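Local coordinates for protein isatin hydrolase (PDB 5NMP) that hydrolyses isatin, binds manganese(II) and may also have arylformamidase activity, as is common in its family, at residues 123-128 / 148-153; 155-160 / 164-169; 180-185 / 216-221. All coordinates share one frame; numbering follows the deposited sequence.

Interaction 1: 123-128 / 148-153; sequences EDWLLT and VLFRTD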
loop_
_atom_site.group_PDB
_atom_site.type_symbol
_atom_site.label_atom_id
_atom_site.label_comp_id
_atom_site.label_asym_id
_atom_site.label_seq_id
_atom_site.Cartn_x
_atom_site.Cartn_y
_atom_site.Cartn_z
ATOM N N GLU A 123 -23.863 -6.190 -20.354
ATOM C CA GLU A 123 -22.769 -5.330 -19.933
ATOM C C GLU A 123 -23.272 -4.067 -19.229
ATOM O O GLU A 123 -22.491 -3.327 -18.629
ATOM C CB GLU A 123 -21.900 -4.970 -21.139
ATOM C CG GLU A 123 -21.204 -6.179 -21.753
ATOM C CD GLU A 123 -20.627 -5.903 -23.128
ATOM O OE1 GLU A 123 -21.250 -5.145 -23.904
ATOM O OE2 GLU A 123 -19.546 -6.449 -23.432
ATOM N N ASP A 124 -24.579 -3.831 -19.291
ATOM C CA ASP A 124 -25.176 -2.671 -18.631
ATOM C C ASP A 124 -26.006 -3.079 -17.423
ATOM O O ASP A 124 -26.822 -2.298 -16.927
ATOM C CB ASP A 124 -26.039 -1.883 -19.611
ATOM C CG ASP A 124 -25.215 -1.094 -20.600
ATOM O OD1 ASP A 124 -25.440 -1.239 -21.820
ATOM O OD2 ASP A 124 -24.341 -0.321 -20.153
ATOM N N TRP A 125 -25.787 -4.305 -16.957
ATOM C CA TRP A 125 -26.551 -4.873 -15.851
ATOM C C TRP A 125 -26.451 -4.019 -14.589
ATOM O O TRP A 125 -25.380 -3.524 -14.241
ATOM C CB TRP A 125 -26.071 -6.296 -15.568
ATOM C CG TRP A 125 -26.935 -7.061 -14.616
ATOM C CD1 TRP A 125 -28.051 -7.783 -14.921
ATOM C CD2 TRP A 125 -26.743 -7.196 -13.203
ATOM N NE1 TRP A 125 -28.570 -8.353 -13.785
ATOM C CE2 TRP A 125 -27.786 -8.008 -12.716
ATOM C CE3 TRP A 125 -25.792 -6.704 -12.303
ATOM C CZ2 TRP A 125 -27.905 -8.341 -11.369
ATOM C CZ3 TRP A 125 -25.912 -7.036 -10.966
ATOM C CH2 TRP A 125 -26.961 -7.847 -10.511
ATOM N N LEU A 126 -27.579 -3.852 -13.908
ATOM C CA LEU A 126 -27.641 -2.996 -12.735
ATOM C C LEU A 126 -27.880 -3.787 -11.455
ATOM O O LEU A 126 -28.819 -4.580 -11.365
ATOM C CB LEU A 126 -28.737 -1.943 -12.908
ATOM C CG LEU A 126 -28.575 -1.015 -14.110
ATOM C CD1 LEU A 126 -29.741 -0.048 -14.212
ATOM C CD2 LEU A 126 -27.255 -0.264 -14.025
ATOM N N LEU A 127 -27.016 -3.561 -10.471
ATOM C CA LEU A 127 -27.176 -4.134 -9.140
ATOM C C LEU A 127 -28.336 -3.454 -8.421
ATOM O O LEU A 127 -28.320 -2.241 -8.207
ATOM C CB LEU A 127 -25.884 -3.983 -8.334
ATOM C CG LEU A 127 -25.866 -4.539 -6.909
ATOM C CD1 LEU A 127 -26.111 -6.033 -6.923
ATOM C CD2 LEU A 127 -24.545 -4.222 -6.239
ATOM N N THR A 128 -29.344 -4.236 -8.054
ATOM C CA THR A 128 -30.543 -3.675 -7.447
ATOM C C THR A 128 -30.677 -4.054 -5.977
ATOM O O THR A 128 -29.986 -4.948 -5.486
ATOM C CB THR A 128 -31.808 -4.128 -8.195
ATOM O OG1 THR A 128 -31.939 -5.551 -8.096
ATOM C CG2 THR A 128 -31.728 -3.735 -9.656
ATOM N N VAL A 148 -18.205 -3.601 0.317
ATOM C CA VAL A 148 -19.051 -4.377 -0.573
ATOM C C VAL A 148 -18.320 -4.550 -1.899
ATOM O O VAL A 148 -18.222 -3.612 -2.691
ATOM C CB VAL A 148 -20.415 -3.708 -0.802
ATOM C CG1 VAL A 148 -21.245 -4.517 -1.790
ATOM C CG2 VAL A 148 -21.151 -3.560 0.513
ATOM N N LEU A 149 -17.787 -5.746 -2.127
ATOM C CA LEU A 149 -17.028 -6.018 -3.343
ATOM C C LEU A 149 -17.927 -6.605 -4.431
ATOM O O LEU A 149 -18.466 -7.705 -4.291
ATOM C CB LEU A 149 -15.853 -6.955 -3.044
ATOM C CG LEU A 149 -14.873 -6.428 -1.988
ATOM C CD1 LEU A 149 -13.670 -7.343 -1.840
ATOM C CD2 LEU A 149 -14.431 -5.006 -2.310
ATOM N N PHE A 150 -18.085 -5.846 -5.510
ATOM C CA PHE A 150 -18.948 -6.207 -6.628
ATOM C C PHE A 150 -18.192 -7.064 -7.645
ATOM O O PHE A 150 -17.484 -6.535 -8.501
ATOM C CB PHE A 150 -19.486 -4.931 -7.288
ATOM C CG PHE A 150 -20.569 -5.165 -8.304
ATOM C CD1 PHE A 150 -21.335 -6.320 -8.283
ATOM C CD2 PHE A 150 -20.822 -4.215 -9.285
ATOM C CE1 PHE A 150 -22.334 -6.523 -9.223
ATOM C CE2 PHE A 150 -21.817 -4.413 -10.228
ATOM C CZ PHE A 150 -22.575 -5.570 -10.197
ATOM N N ARG A 151 -18.340 -8.382 -7.551
ATOM C CA ARG A 151 -17.671 -9.288 -8.484
ATOM C C ARG A 151 -18.422 -9.411 -9.807
ATOM O O ARG A 151 -19.598 -9.774 -9.831
ATOM C CB ARG A 151 -17.503 -10.678 -7.876
ATOM C CG ARG A 151 -16.873 -11.651 -8.849
ATOM C CD ARG A 151 -16.943 -13.087 -8.382
ATOM N NE ARG A 151 -16.515 -13.984 -9.450
ATOM C CZ ARG A 151 -16.755 -15.289 -9.477
ATOM N NH1 ARG A 151 -17.425 -15.865 -8.486
ATOM N NH2 ARG A 151 -16.328 -16.018 -10.500
ATOM N N THR A 152 -17.727 -9.128 -10.905
ATOM C CA THR A 152 -18.335 -9.148 -12.230
ATOM C C THR A 152 -17.496 -9.910 -13.254
ATOM O O THR A 152 -17.904 -10.051 -14.406
ATOM C CB THR A 152 -18.552 -7.722 -12.758
ATOM O OG1 THR A 152 -17.301 -7.025 -12.755
ATOM C CG2 THR A 152 -19.553 -6.970 -11.890
ATOM N N ASP A 153 -16.327 -10.386 -12.829
ATOM C CA ASP A 153 -15.344 -11.026 -13.714
ATOM C C ASP A 153 -14.877 -10.094 -14.833
ATOM O O ASP A 153 -14.326 -10.541 -15.838
ATOM C CB ASP A 153 -15.906 -12.323 -14.315
ATOM C CG ASP A 153 -15.735 -13.517 -13.393
ATOM O OD1 ASP A 153 -15.381 -13.318 -12.211
ATOM O OD2 ASP A 153 -15.961 -14.659 -13.851
#

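Interaction 2: 155-160 / 164-169; sequences SLRVGD and FLNIRE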
loop_
_atom_site.group_PDB
_atom_site.type_symbol
_atom_site.label_atom_id
_atom_site.label_comp_id
_atom_site.label_asym_id
_atom_site.label_seq_id
_atom_site.Cartn_x
_atom_site.Cartn_y
_atom_site.Cartn_z
ATOM N N SER A 155 -12.462 -8.090 -14.709
ATOM C CA SER A 155 -11.004 -8.030 -14.681
ATOM C C SER A 155 -10.349 -8.897 -15.757
ATOM O O SER A 155 -9.176 -8.713 -16.079
ATOM C CB SER A 155 -10.487 -8.449 -13.302
ATOM O OG SER A 155 -10.959 -9.741 -12.958
ATOM N N LEU A 156 -11.106 -9.839 -16.310
ATOM C CA LEU A 156 -10.580 -10.721 -17.345
ATOM C C LEU A 156 -10.435 -10.001 -18.686
ATOM O O LEU A 156 -9.845 -10.534 -19.628
ATOM C CB LEU A 156 -11.480 -11.950 -17.504
ATOM C CG LEU A 156 -11.643 -12.850 -16.274
ATOM C CD1 LEU A 156 -12.597 -14.001 -16.576
ATOM C CD2 LEU A 156 -10.293 -13.372 -15.799
ATOM N N ARG A 157 -10.972 -8.788 -18.767
ATOM C CA ARG A 157 -10.903 -7.991 -19.988
ATOM C C ARG A 157 -9.640 -7.133 -20.044
ATOM O O ARG A 157 -9.431 -6.395 -21.005
ATOM C CB ARG A 157 -12.133 -7.086 -20.107
ATOM C CG ARG A 157 -13.458 -7.805 -20.292
ATOM C CD ARG A 157 -14.612 -6.859 -19.978
ATOM N NE ARG A 157 -15.924 -7.464 -20.187
ATOM C CZ ARG A 157 -16.746 -7.135 -21.179
ATOM N NH1 ARG A 157 -16.394 -6.201 -22.054
ATOM N NH2 ARG A 157 -17.923 -7.738 -21.293
ATOM N N VAL A 158 -8.804 -7.236 -19.013
ATOM C CA VAL A 158 -7.661 -6.338 -18.846
ATOM C C VAL A 158 -6.651 -6.413 -20.001
ATOM O O VAL A 158 -5.941 -5.445 -20.273
ATOM C CB VAL A 158 -6.934 -6.619 -17.504
ATOM C CG1 VAL A 158 -6.130 -7.910 -17.573
ATOM C CG2 VAL A 158 -6.046 -5.447 -17.120
ATOM N N GLY A 159 -6.602 -7.547 -20.694
ATOM C CA GLY A 159 -5.707 -7.695 -21.827
ATOM C C GLY A 159 -6.152 -6.918 -23.055
ATOM O O GLY A 159 -5.357 -6.667 -23.961
ATOM N N ASP A 160 -7.427 -6.545 -23.088
ATOM C CA ASP A 160 -7.990 -5.768 -24.189
ATOM C C ASP A 160 -8.516 -4.432 -23.662
ATOM O O ASP A 160 -9.598 -4.368 -23.079
ATOM C CB ASP A 160 -9.109 -6.552 -24.885
ATOM C CG ASP A 160 -9.531 -5.936 -26.216
ATOM O OD1 ASP A 160 -9.352 -4.716 -26.413
ATOM O OD2 ASP A 160 -10.054 -6.682 -27.073
ATOM N N PHE A 164 -12.062 -3.447 -22.040
ATOM C CA PHE A 164 -12.083 -3.120 -20.621
ATOM C C PHE A 164 -12.849 -1.826 -20.364
ATOM O O PHE A 164 -13.647 -1.747 -19.431
ATOM C CB PHE A 164 -10.658 -3.011 -20.072
ATOM C CG PHE A 164 -10.592 -2.871 -18.576
ATOM C CD1 PHE A 164 -10.695 -3.985 -17.756
ATOM C CD2 PHE A 164 -10.426 -1.626 -17.990
ATOM C CE1 PHE A 164 -10.636 -3.860 -16.379
ATOM C CE2 PHE A 164 -10.364 -1.495 -16.614
ATOM C CZ PHE A 164 -10.469 -2.613 -15.807
ATOM N N LEU A 165 -12.601 -0.815 -21.191
ATOM C CA LEU A 165 -13.319 0.449 -21.084
ATOM C C LEU A 165 -14.720 0.324 -21.689
ATOM O O LEU A 165 -15.673 0.920 -21.189
ATOM C CB LEU A 165 -12.538 1.575 -21.771
ATOM C CG LEU A 165 -11.136 1.889 -21.240
ATOM C CD1 LEU A 165 -10.509 3.033 -22.018
ATOM C CD2 LEU A 165 -11.163 2.207 -19.752
ATOM N N ASN A 166 -14.823 -0.461 -22.759
ATOM C CA ASN A 166 -16.087 -0.756 -23.436
ATOM C C ASN A 166 -16.903 0.486 -23.769
ATOM O O ASN A 166 -17.999 0.683 -23.249
ATOM C CB ASN A 166 -16.938 -1.705 -22.597
ATOM C CG ASN A 166 -18.022 -2.380 -23.413
ATOM O OD1 ASN A 166 -17.839 -2.647 -24.600
ATOM N ND2 ASN A 166 -19.160 -2.650 -22.786
ATOM N N ILE A 167 -16.366 1.306 -24.663
ATOM C CA ILE A 167 -16.953 2.597 -24.975
ATOM C C ILE A 167 -17.585 2.634 -26.363
ATOM O O ILE A 167 -16.976 2.217 -27.351
ATOM C CB ILE A 167 -15.892 3.706 -24.845
ATOM C CG1 ILE A 167 -15.667 4.017 -23.363
ATOM C CG2 ILE A 167 -16.300 4.957 -25.610
ATOM C CD1 ILE A 167 -14.663 5.101 -23.102
ATOM N N ARG A 168 -18.823 3.118 -26.416
ATOM C CA ARG A 168 -19.528 3.325 -27.674
ATOM C C ARG A 168 -19.790 4.820 -27.869
ATOM O O ARG A 168 -19.215 5.646 -27.160
ATOM C CB ARG A 168 -20.827 2.520 -27.697
ATOM C CG ARG A 168 -20.606 1.032 -27.442
ATOM C CD ARG A 168 -21.700 0.173 -28.056
ATOM N NE ARG A 168 -22.727 -0.207 -27.089
ATOM C CZ ARG A 168 -22.619 -1.233 -26.250
ATOM N NH1 ARG A 168 -21.522 -1.980 -26.250
ATOM N NH2 ARG A 168 -23.606 -1.510 -25.407
ATOM N N GLU A 169 -20.648 5.175 -28.821
ATOM C CA GLU A 169 -20.848 6.585 -29.154
ATOM C C GLU A 169 -21.561 7.353 -28.037
ATOM O O GLU A 169 -21.517 8.585 -27.991
ATOM C CB GLU A 169 -21.623 6.716 -30.473
ATOM C CG GLU A 169 -23.045 7.251 -30.352
ATOM C CD GLU A 169 -24.014 6.229 -29.789
ATOM O OE1 GLU A 169 -23.619 5.050 -29.635
ATOM O OE2 GLU A 169 -25.171 6.606 -29.499
#

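Interaction 3: 180-185 / 216-221; sequences EAVEWL and HTLMHG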
loop_
_atom_site.group_PDB
_atom_site.type_symbol
_atom_site.label_atom_id
_atom_site.label_comp_id
_atom_site.label_asym_id
_atom_site.label_seq_id
_atom_site.Cartn_x
_atom_site.Cartn_y
_atom_site.Cartn_z
ATOM N N GLU A 180 -30.981 3.586 -5.811
ATOM C CA GLU A 180 -31.658 2.999 -4.662
ATOM C C GLU A 180 -30.758 2.006 -3.932
ATOM O O GLU A 180 -30.772 1.939 -2.705
ATOM C CB GLU A 180 -32.960 2.316 -5.093
ATOM C CG GLU A 180 -34.042 3.269 -5.602
ATOM C CD GLU A 180 -33.802 3.755 -7.030
ATOM O OE1 GLU A 180 -32.783 3.365 -7.643
ATOM O OE2 GLU A 180 -34.640 4.529 -7.542
ATOM N N ALA A 181 -29.974 1.245 -4.688
ATOM C CA ALA A 181 -29.046 0.284 -4.099
ATOM C C ALA A 181 -27.957 0.996 -3.302
ATOM O O ALA A 181 -27.609 0.584 -2.196
ATOM C CB ALA A 181 -28.430 -0.589 -5.176
ATOM N N VAL A 182 -27.420 2.068 -3.873
ATOM C CA VAL A 182 -26.417 2.873 -3.192
ATOM C C VAL A 182 -26.996 3.469 -1.909
ATOM O O VAL A 182 -26.356 3.433 -0.857
ATOM C CB VAL A 182 -25.885 4.000 -4.104
ATOM C CG1 VAL A 182 -24.917 4.897 -3.344
ATOM C CG2 VAL A 182 -25.205 3.409 -5.332
ATOM N N GLU A 183 -28.213 4.000 -1.996
ATOM C CA GLU A 183 -28.896 4.556 -0.829
ATOM C C GLU A 183 -29.130 3.499 0.252
ATOM O O GLU A 183 -28.965 3.769 1.441
ATOM C CB GLU A 183 -30.229 5.190 -1.238
ATOM C CG GLU A 183 -30.086 6.482 -2.025
ATOM C CD GLU A 183 -31.410 6.998 -2.565
ATOM O OE1 GLU A 183 -32.401 6.235 -2.569
ATOM O OE2 GLU A 183 -31.454 8.172 -2.990
ATOM N N TRP A 184 -29.509 2.296 -0.169
ATOM C CA TRP A 184 -29.771 1.194 0.753
ATOM C C TRP A 184 -28.496 0.741 1.462
ATOM O O TRP A 184 -28.487 0.552 2.679
ATOM C CB TRP A 184 -30.410 0.021 0.002
ATOM C CG TRP A 184 -30.855 -1.112 0.873
ATOM C CD1 TRP A 184 -32.005 -1.180 1.602
ATOM C CD2 TRP A 184 -30.171 -2.353 1.087
ATOM N NE1 TRP A 184 -32.077 -2.381 2.266
ATOM C CE2 TRP A 184 -30.963 -3.120 1.967
ATOM C CE3 TRP A 184 -28.964 -2.887 0.626
ATOM C CZ2 TRP A 184 -30.587 -4.391 2.395
ATOM C CZ3 TRP A 184 -28.593 -4.151 1.051
ATOM C CH2 TRP A 184 -29.403 -4.889 1.928
ATOM N N LEU A 185 -27.421 0.573 0.696
ATOM C CA LEU A 185 -26.135 0.163 1.252
ATOM C C LEU A 185 -25.618 1.148 2.300
ATOM O O LEU A 185 -25.060 0.745 3.320
ATOM C CB LEU A 185 -25.095 0.003 0.139
ATOM C CG LEU A 185 -25.220 -1.250 -0.726
ATOM C CD1 LEU A 185 -24.107 -1.299 -1.755
ATOM C CD2 LEU A 185 -25.203 -2.501 0.141
ATOM N N HIS A 216 -20.515 7.481 -6.714
ATOM C CA HIS A 216 -19.553 8.534 -6.400
ATOM C C HIS A 216 -20.177 9.641 -5.551
ATOM O O HIS A 216 -19.621 10.037 -4.527
ATOM C CB HIS A 216 -18.972 9.139 -7.679
ATOM C CG HIS A 216 -17.808 8.380 -8.232
ATOM N ND1 HIS A 216 -17.952 7.347 -9.134
ATOM C CD2 HIS A 216 -16.478 8.504 -8.011
ATOM C CE1 HIS A 216 -16.760 6.869 -9.444
ATOM N NE2 HIS A 216 -15.848 7.553 -8.777
ATOM N N THR A 217 -21.337 10.129 -5.982
ATOM C CA THR A 217 -21.995 11.251 -5.325
ATOM C C THR A 217 -22.385 10.947 -3.882
ATOM O O THR A 217 -22.113 11.742 -2.982
ATOM C CB THR A 217 -23.265 11.685 -6.085
ATOM O OG1 THR A 217 -22.929 12.025 -7.435
ATOM C CG2 THR A 217 -23.899 12.886 -5.410
ATOM N N LEU A 218 -23.017 9.799 -3.665
ATOM C CA LEU A 218 -23.592 9.496 -2.360
ATOM C C LEU A 218 -22.591 8.860 -1.396
ATOM O O LEU A 218 -22.613 9.159 -0.202
ATOM C CB LEU A 218 -24.820 8.594 -2.520
ATOM C CG LEU A 218 -25.967 9.185 -3.355
ATOM C CD1 LEU A 218 -27.134 8.205 -3.472
ATOM C CD2 LEU A 218 -26.441 10.528 -2.801
ATOM N N MET A 219 -21.712 7.995 -1.898
ATOM C CA MET A 219 -20.724 7.351 -1.030
ATOM C C MET A 219 -19.717 8.369 -0.512
ATOM O O MET A 219 -19.487 8.461 0.692
ATOM C CB MET A 219 -19.998 6.218 -1.756
ATOM C CG MET A 219 -20.893 5.048 -2.138
ATOM S SD MET A 219 -21.259 3.942 -0.766
ATOM C CE MET A 219 -19.619 3.377 -0.398
ATOM N N HIS A 220 -19.122 9.138 -1.417
ATOM C CA HIS A 220 -18.187 10.178 -1.012
ATOM C C HIS A 220 -18.922 11.274 -0.245
ATOM O O HIS A 220 -18.355 11.910 0.645
ATOM C CB HIS A 220 -17.461 10.756 -2.227
ATOM C CG HIS A 220 -16.650 9.747 -2.975
ATOM N ND1 HIS A 220 -16.031 8.680 -2.353
ATOM C CD2 HIS A 220 -16.365 9.625 -4.293
ATOM C CE1 HIS A 220 -15.397 7.955 -3.254
ATOM N NE2 HIS A 220 -15.584 8.506 -4.442
ATOM N N GLY A 221 -20.195 11.472 -0.584
ATOM C CA GLY A 221 -21.030 12.445 0.095
ATOM C C GLY A 221 -21.354 12.023 1.515
ATOM O O GLY A 221 -21.755 12.844 2.342
#

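Interaction 1: 123-128 / 148-153
F150 is the central residue of this contact, meeting L127 over one ring face and W125 at its edge. F150 has CG anti to the backbone N (chi1 -170°), which sends the ring out from strand 147-151 towards 123-128. Its tip atom CZ comes to 3.7 Å from CZ3 of W125. Each of these two rings meets the other at its edge and near its plane, so this is an edge-to-edge touch and not a stack. CE3 of W125 also lies near the same tip, at 4.0 Å from F150 CZ.

L127 approaches differently. Its CD2 sits over the centre of the F150 ring, 4.3 Å above the plane. Its CB is 4.1 Å from F150 CZ. The opposite face of that ring takes CG2 of T152, 3.6 Å above the plane, so the phenyl group is held between two aliphatic branches. The touching side chains are all apolar.

The backbones are too far apart for sheet pairing: the closest CA atoms, those of L127 and F150, are 8.8 Å apart. The contact is thus face packing of a short strand against the main sheet. Strand 147-151 runs between strands 107-114 and 193-195, parallel to both, and F194 of the latter touches both F150 and L127. Strand 126-127 belongs to a separate two-stranded parallel sheet with 176-177, and W125 and L127 share backbone bonds with G176. W125 also meets F131 of helix 129-139 edge-to-face and touches Q118 of helix 116-119.

Interaction 2: 155-160 / 164-169
F164 has CG anti to its backbone N (chi1 -172°), which lays the ring beside the turn at R157 and V158, while R157 has CG beside its own N (chi1 -66°) and then runs extended to NE, bringing its guanidinium near N166. CD1 of F164 comes to 4.0 Å from the backbone N of V158. CB of F164 rests 3.7 Å from R157 O. R157 O also accepts a bond from D160 N, 2.9 Å, closing a type I turn.

One hydrogen bond joins the segments: F164 N donates to D160 O at 2.8 Å, with an N-H...O angle of 142°. This is an i to i+4 bond, and D160 is the N-cap residue of helix 161-165. The D160 side chain adds weak bonds to A162 N and A163 N.

The stronger partners of the R157 guanidinium are E123, by a salt bridge, A163 O, and the ring of W154 by cation-pi contact. N166 ND2 bonds to H173 O. The buried F164 ring also meets that of W154, and its side chain is about 9 Å from that of H80, a manganese ligand. The contact thus packs the loop after strand 147-151 against helix 161-165, just before strand 167-168 pairs with 171-172.

Interaction 3: 180-185 / 216-221
V182 and E183 reach the other helix from a turn held by two backbone bonds, W184 N to E180 O and L185 N to A181 O, each 2.9 Å. Helices 180-185 and 216-221 run almost parallel, at 12°, with their axes 9.8 Å apart. V182 and L218 both point toward the other helix, and their side chains meet at a slant.

CG1 of V182 is anti to the backbone N (chi1 176°), and this branch does the touching. It meets CB of L218 at 3.8 Å and CG of M219 at 4.2 Å. CD1 of L218 turns to the E183 side and lies 3.7 Å from CG of E183, while staying 4.0 Å from V182 CG1. The L218 side chain therefore fits against both residues. I186, one turn on from V182, also touches L218 and M219.

E183 uses only its aliphatic part here. Its carboxylate oxygen OE2 is hydrogen-bonded to NE2 of Q179, in its own helix. Helix 214-221 also carries H216 and H220, whose side chains touch D82, a manganese ligand, and the side chain of M219 is about 8 Å from that of D82.

Since the touching atoms are all carbons, the helix pair is joined across these segments by the fit of aliphatic surfaces. Charge plays no direct part in it. E183 is exposed, and its stem packs without burying the carboxylate.

The three contacts follow one another along the chain, interaction 1, then 2, then 3. Interactions 1 and 2 have centres 15 Å apart and touch: OE2 of E123 forms a salt bridge with NH2 of R157, 3.0 Å. Strand 147-151 of interaction 1 is followed, after a loop, by helix 161-165 of interaction 2. The centres of interactions 1 and 3 are also 15 Å apart, and L127 O approaches A181 CB, 3.5 Å. Those of interactions 2 and 3 are 25 Å apart, with no touch. Interaction 1 has one segment in the main sheet and touches both others. The side chains of F164 and M219 are about 11 and 12 Å from the manganese ion.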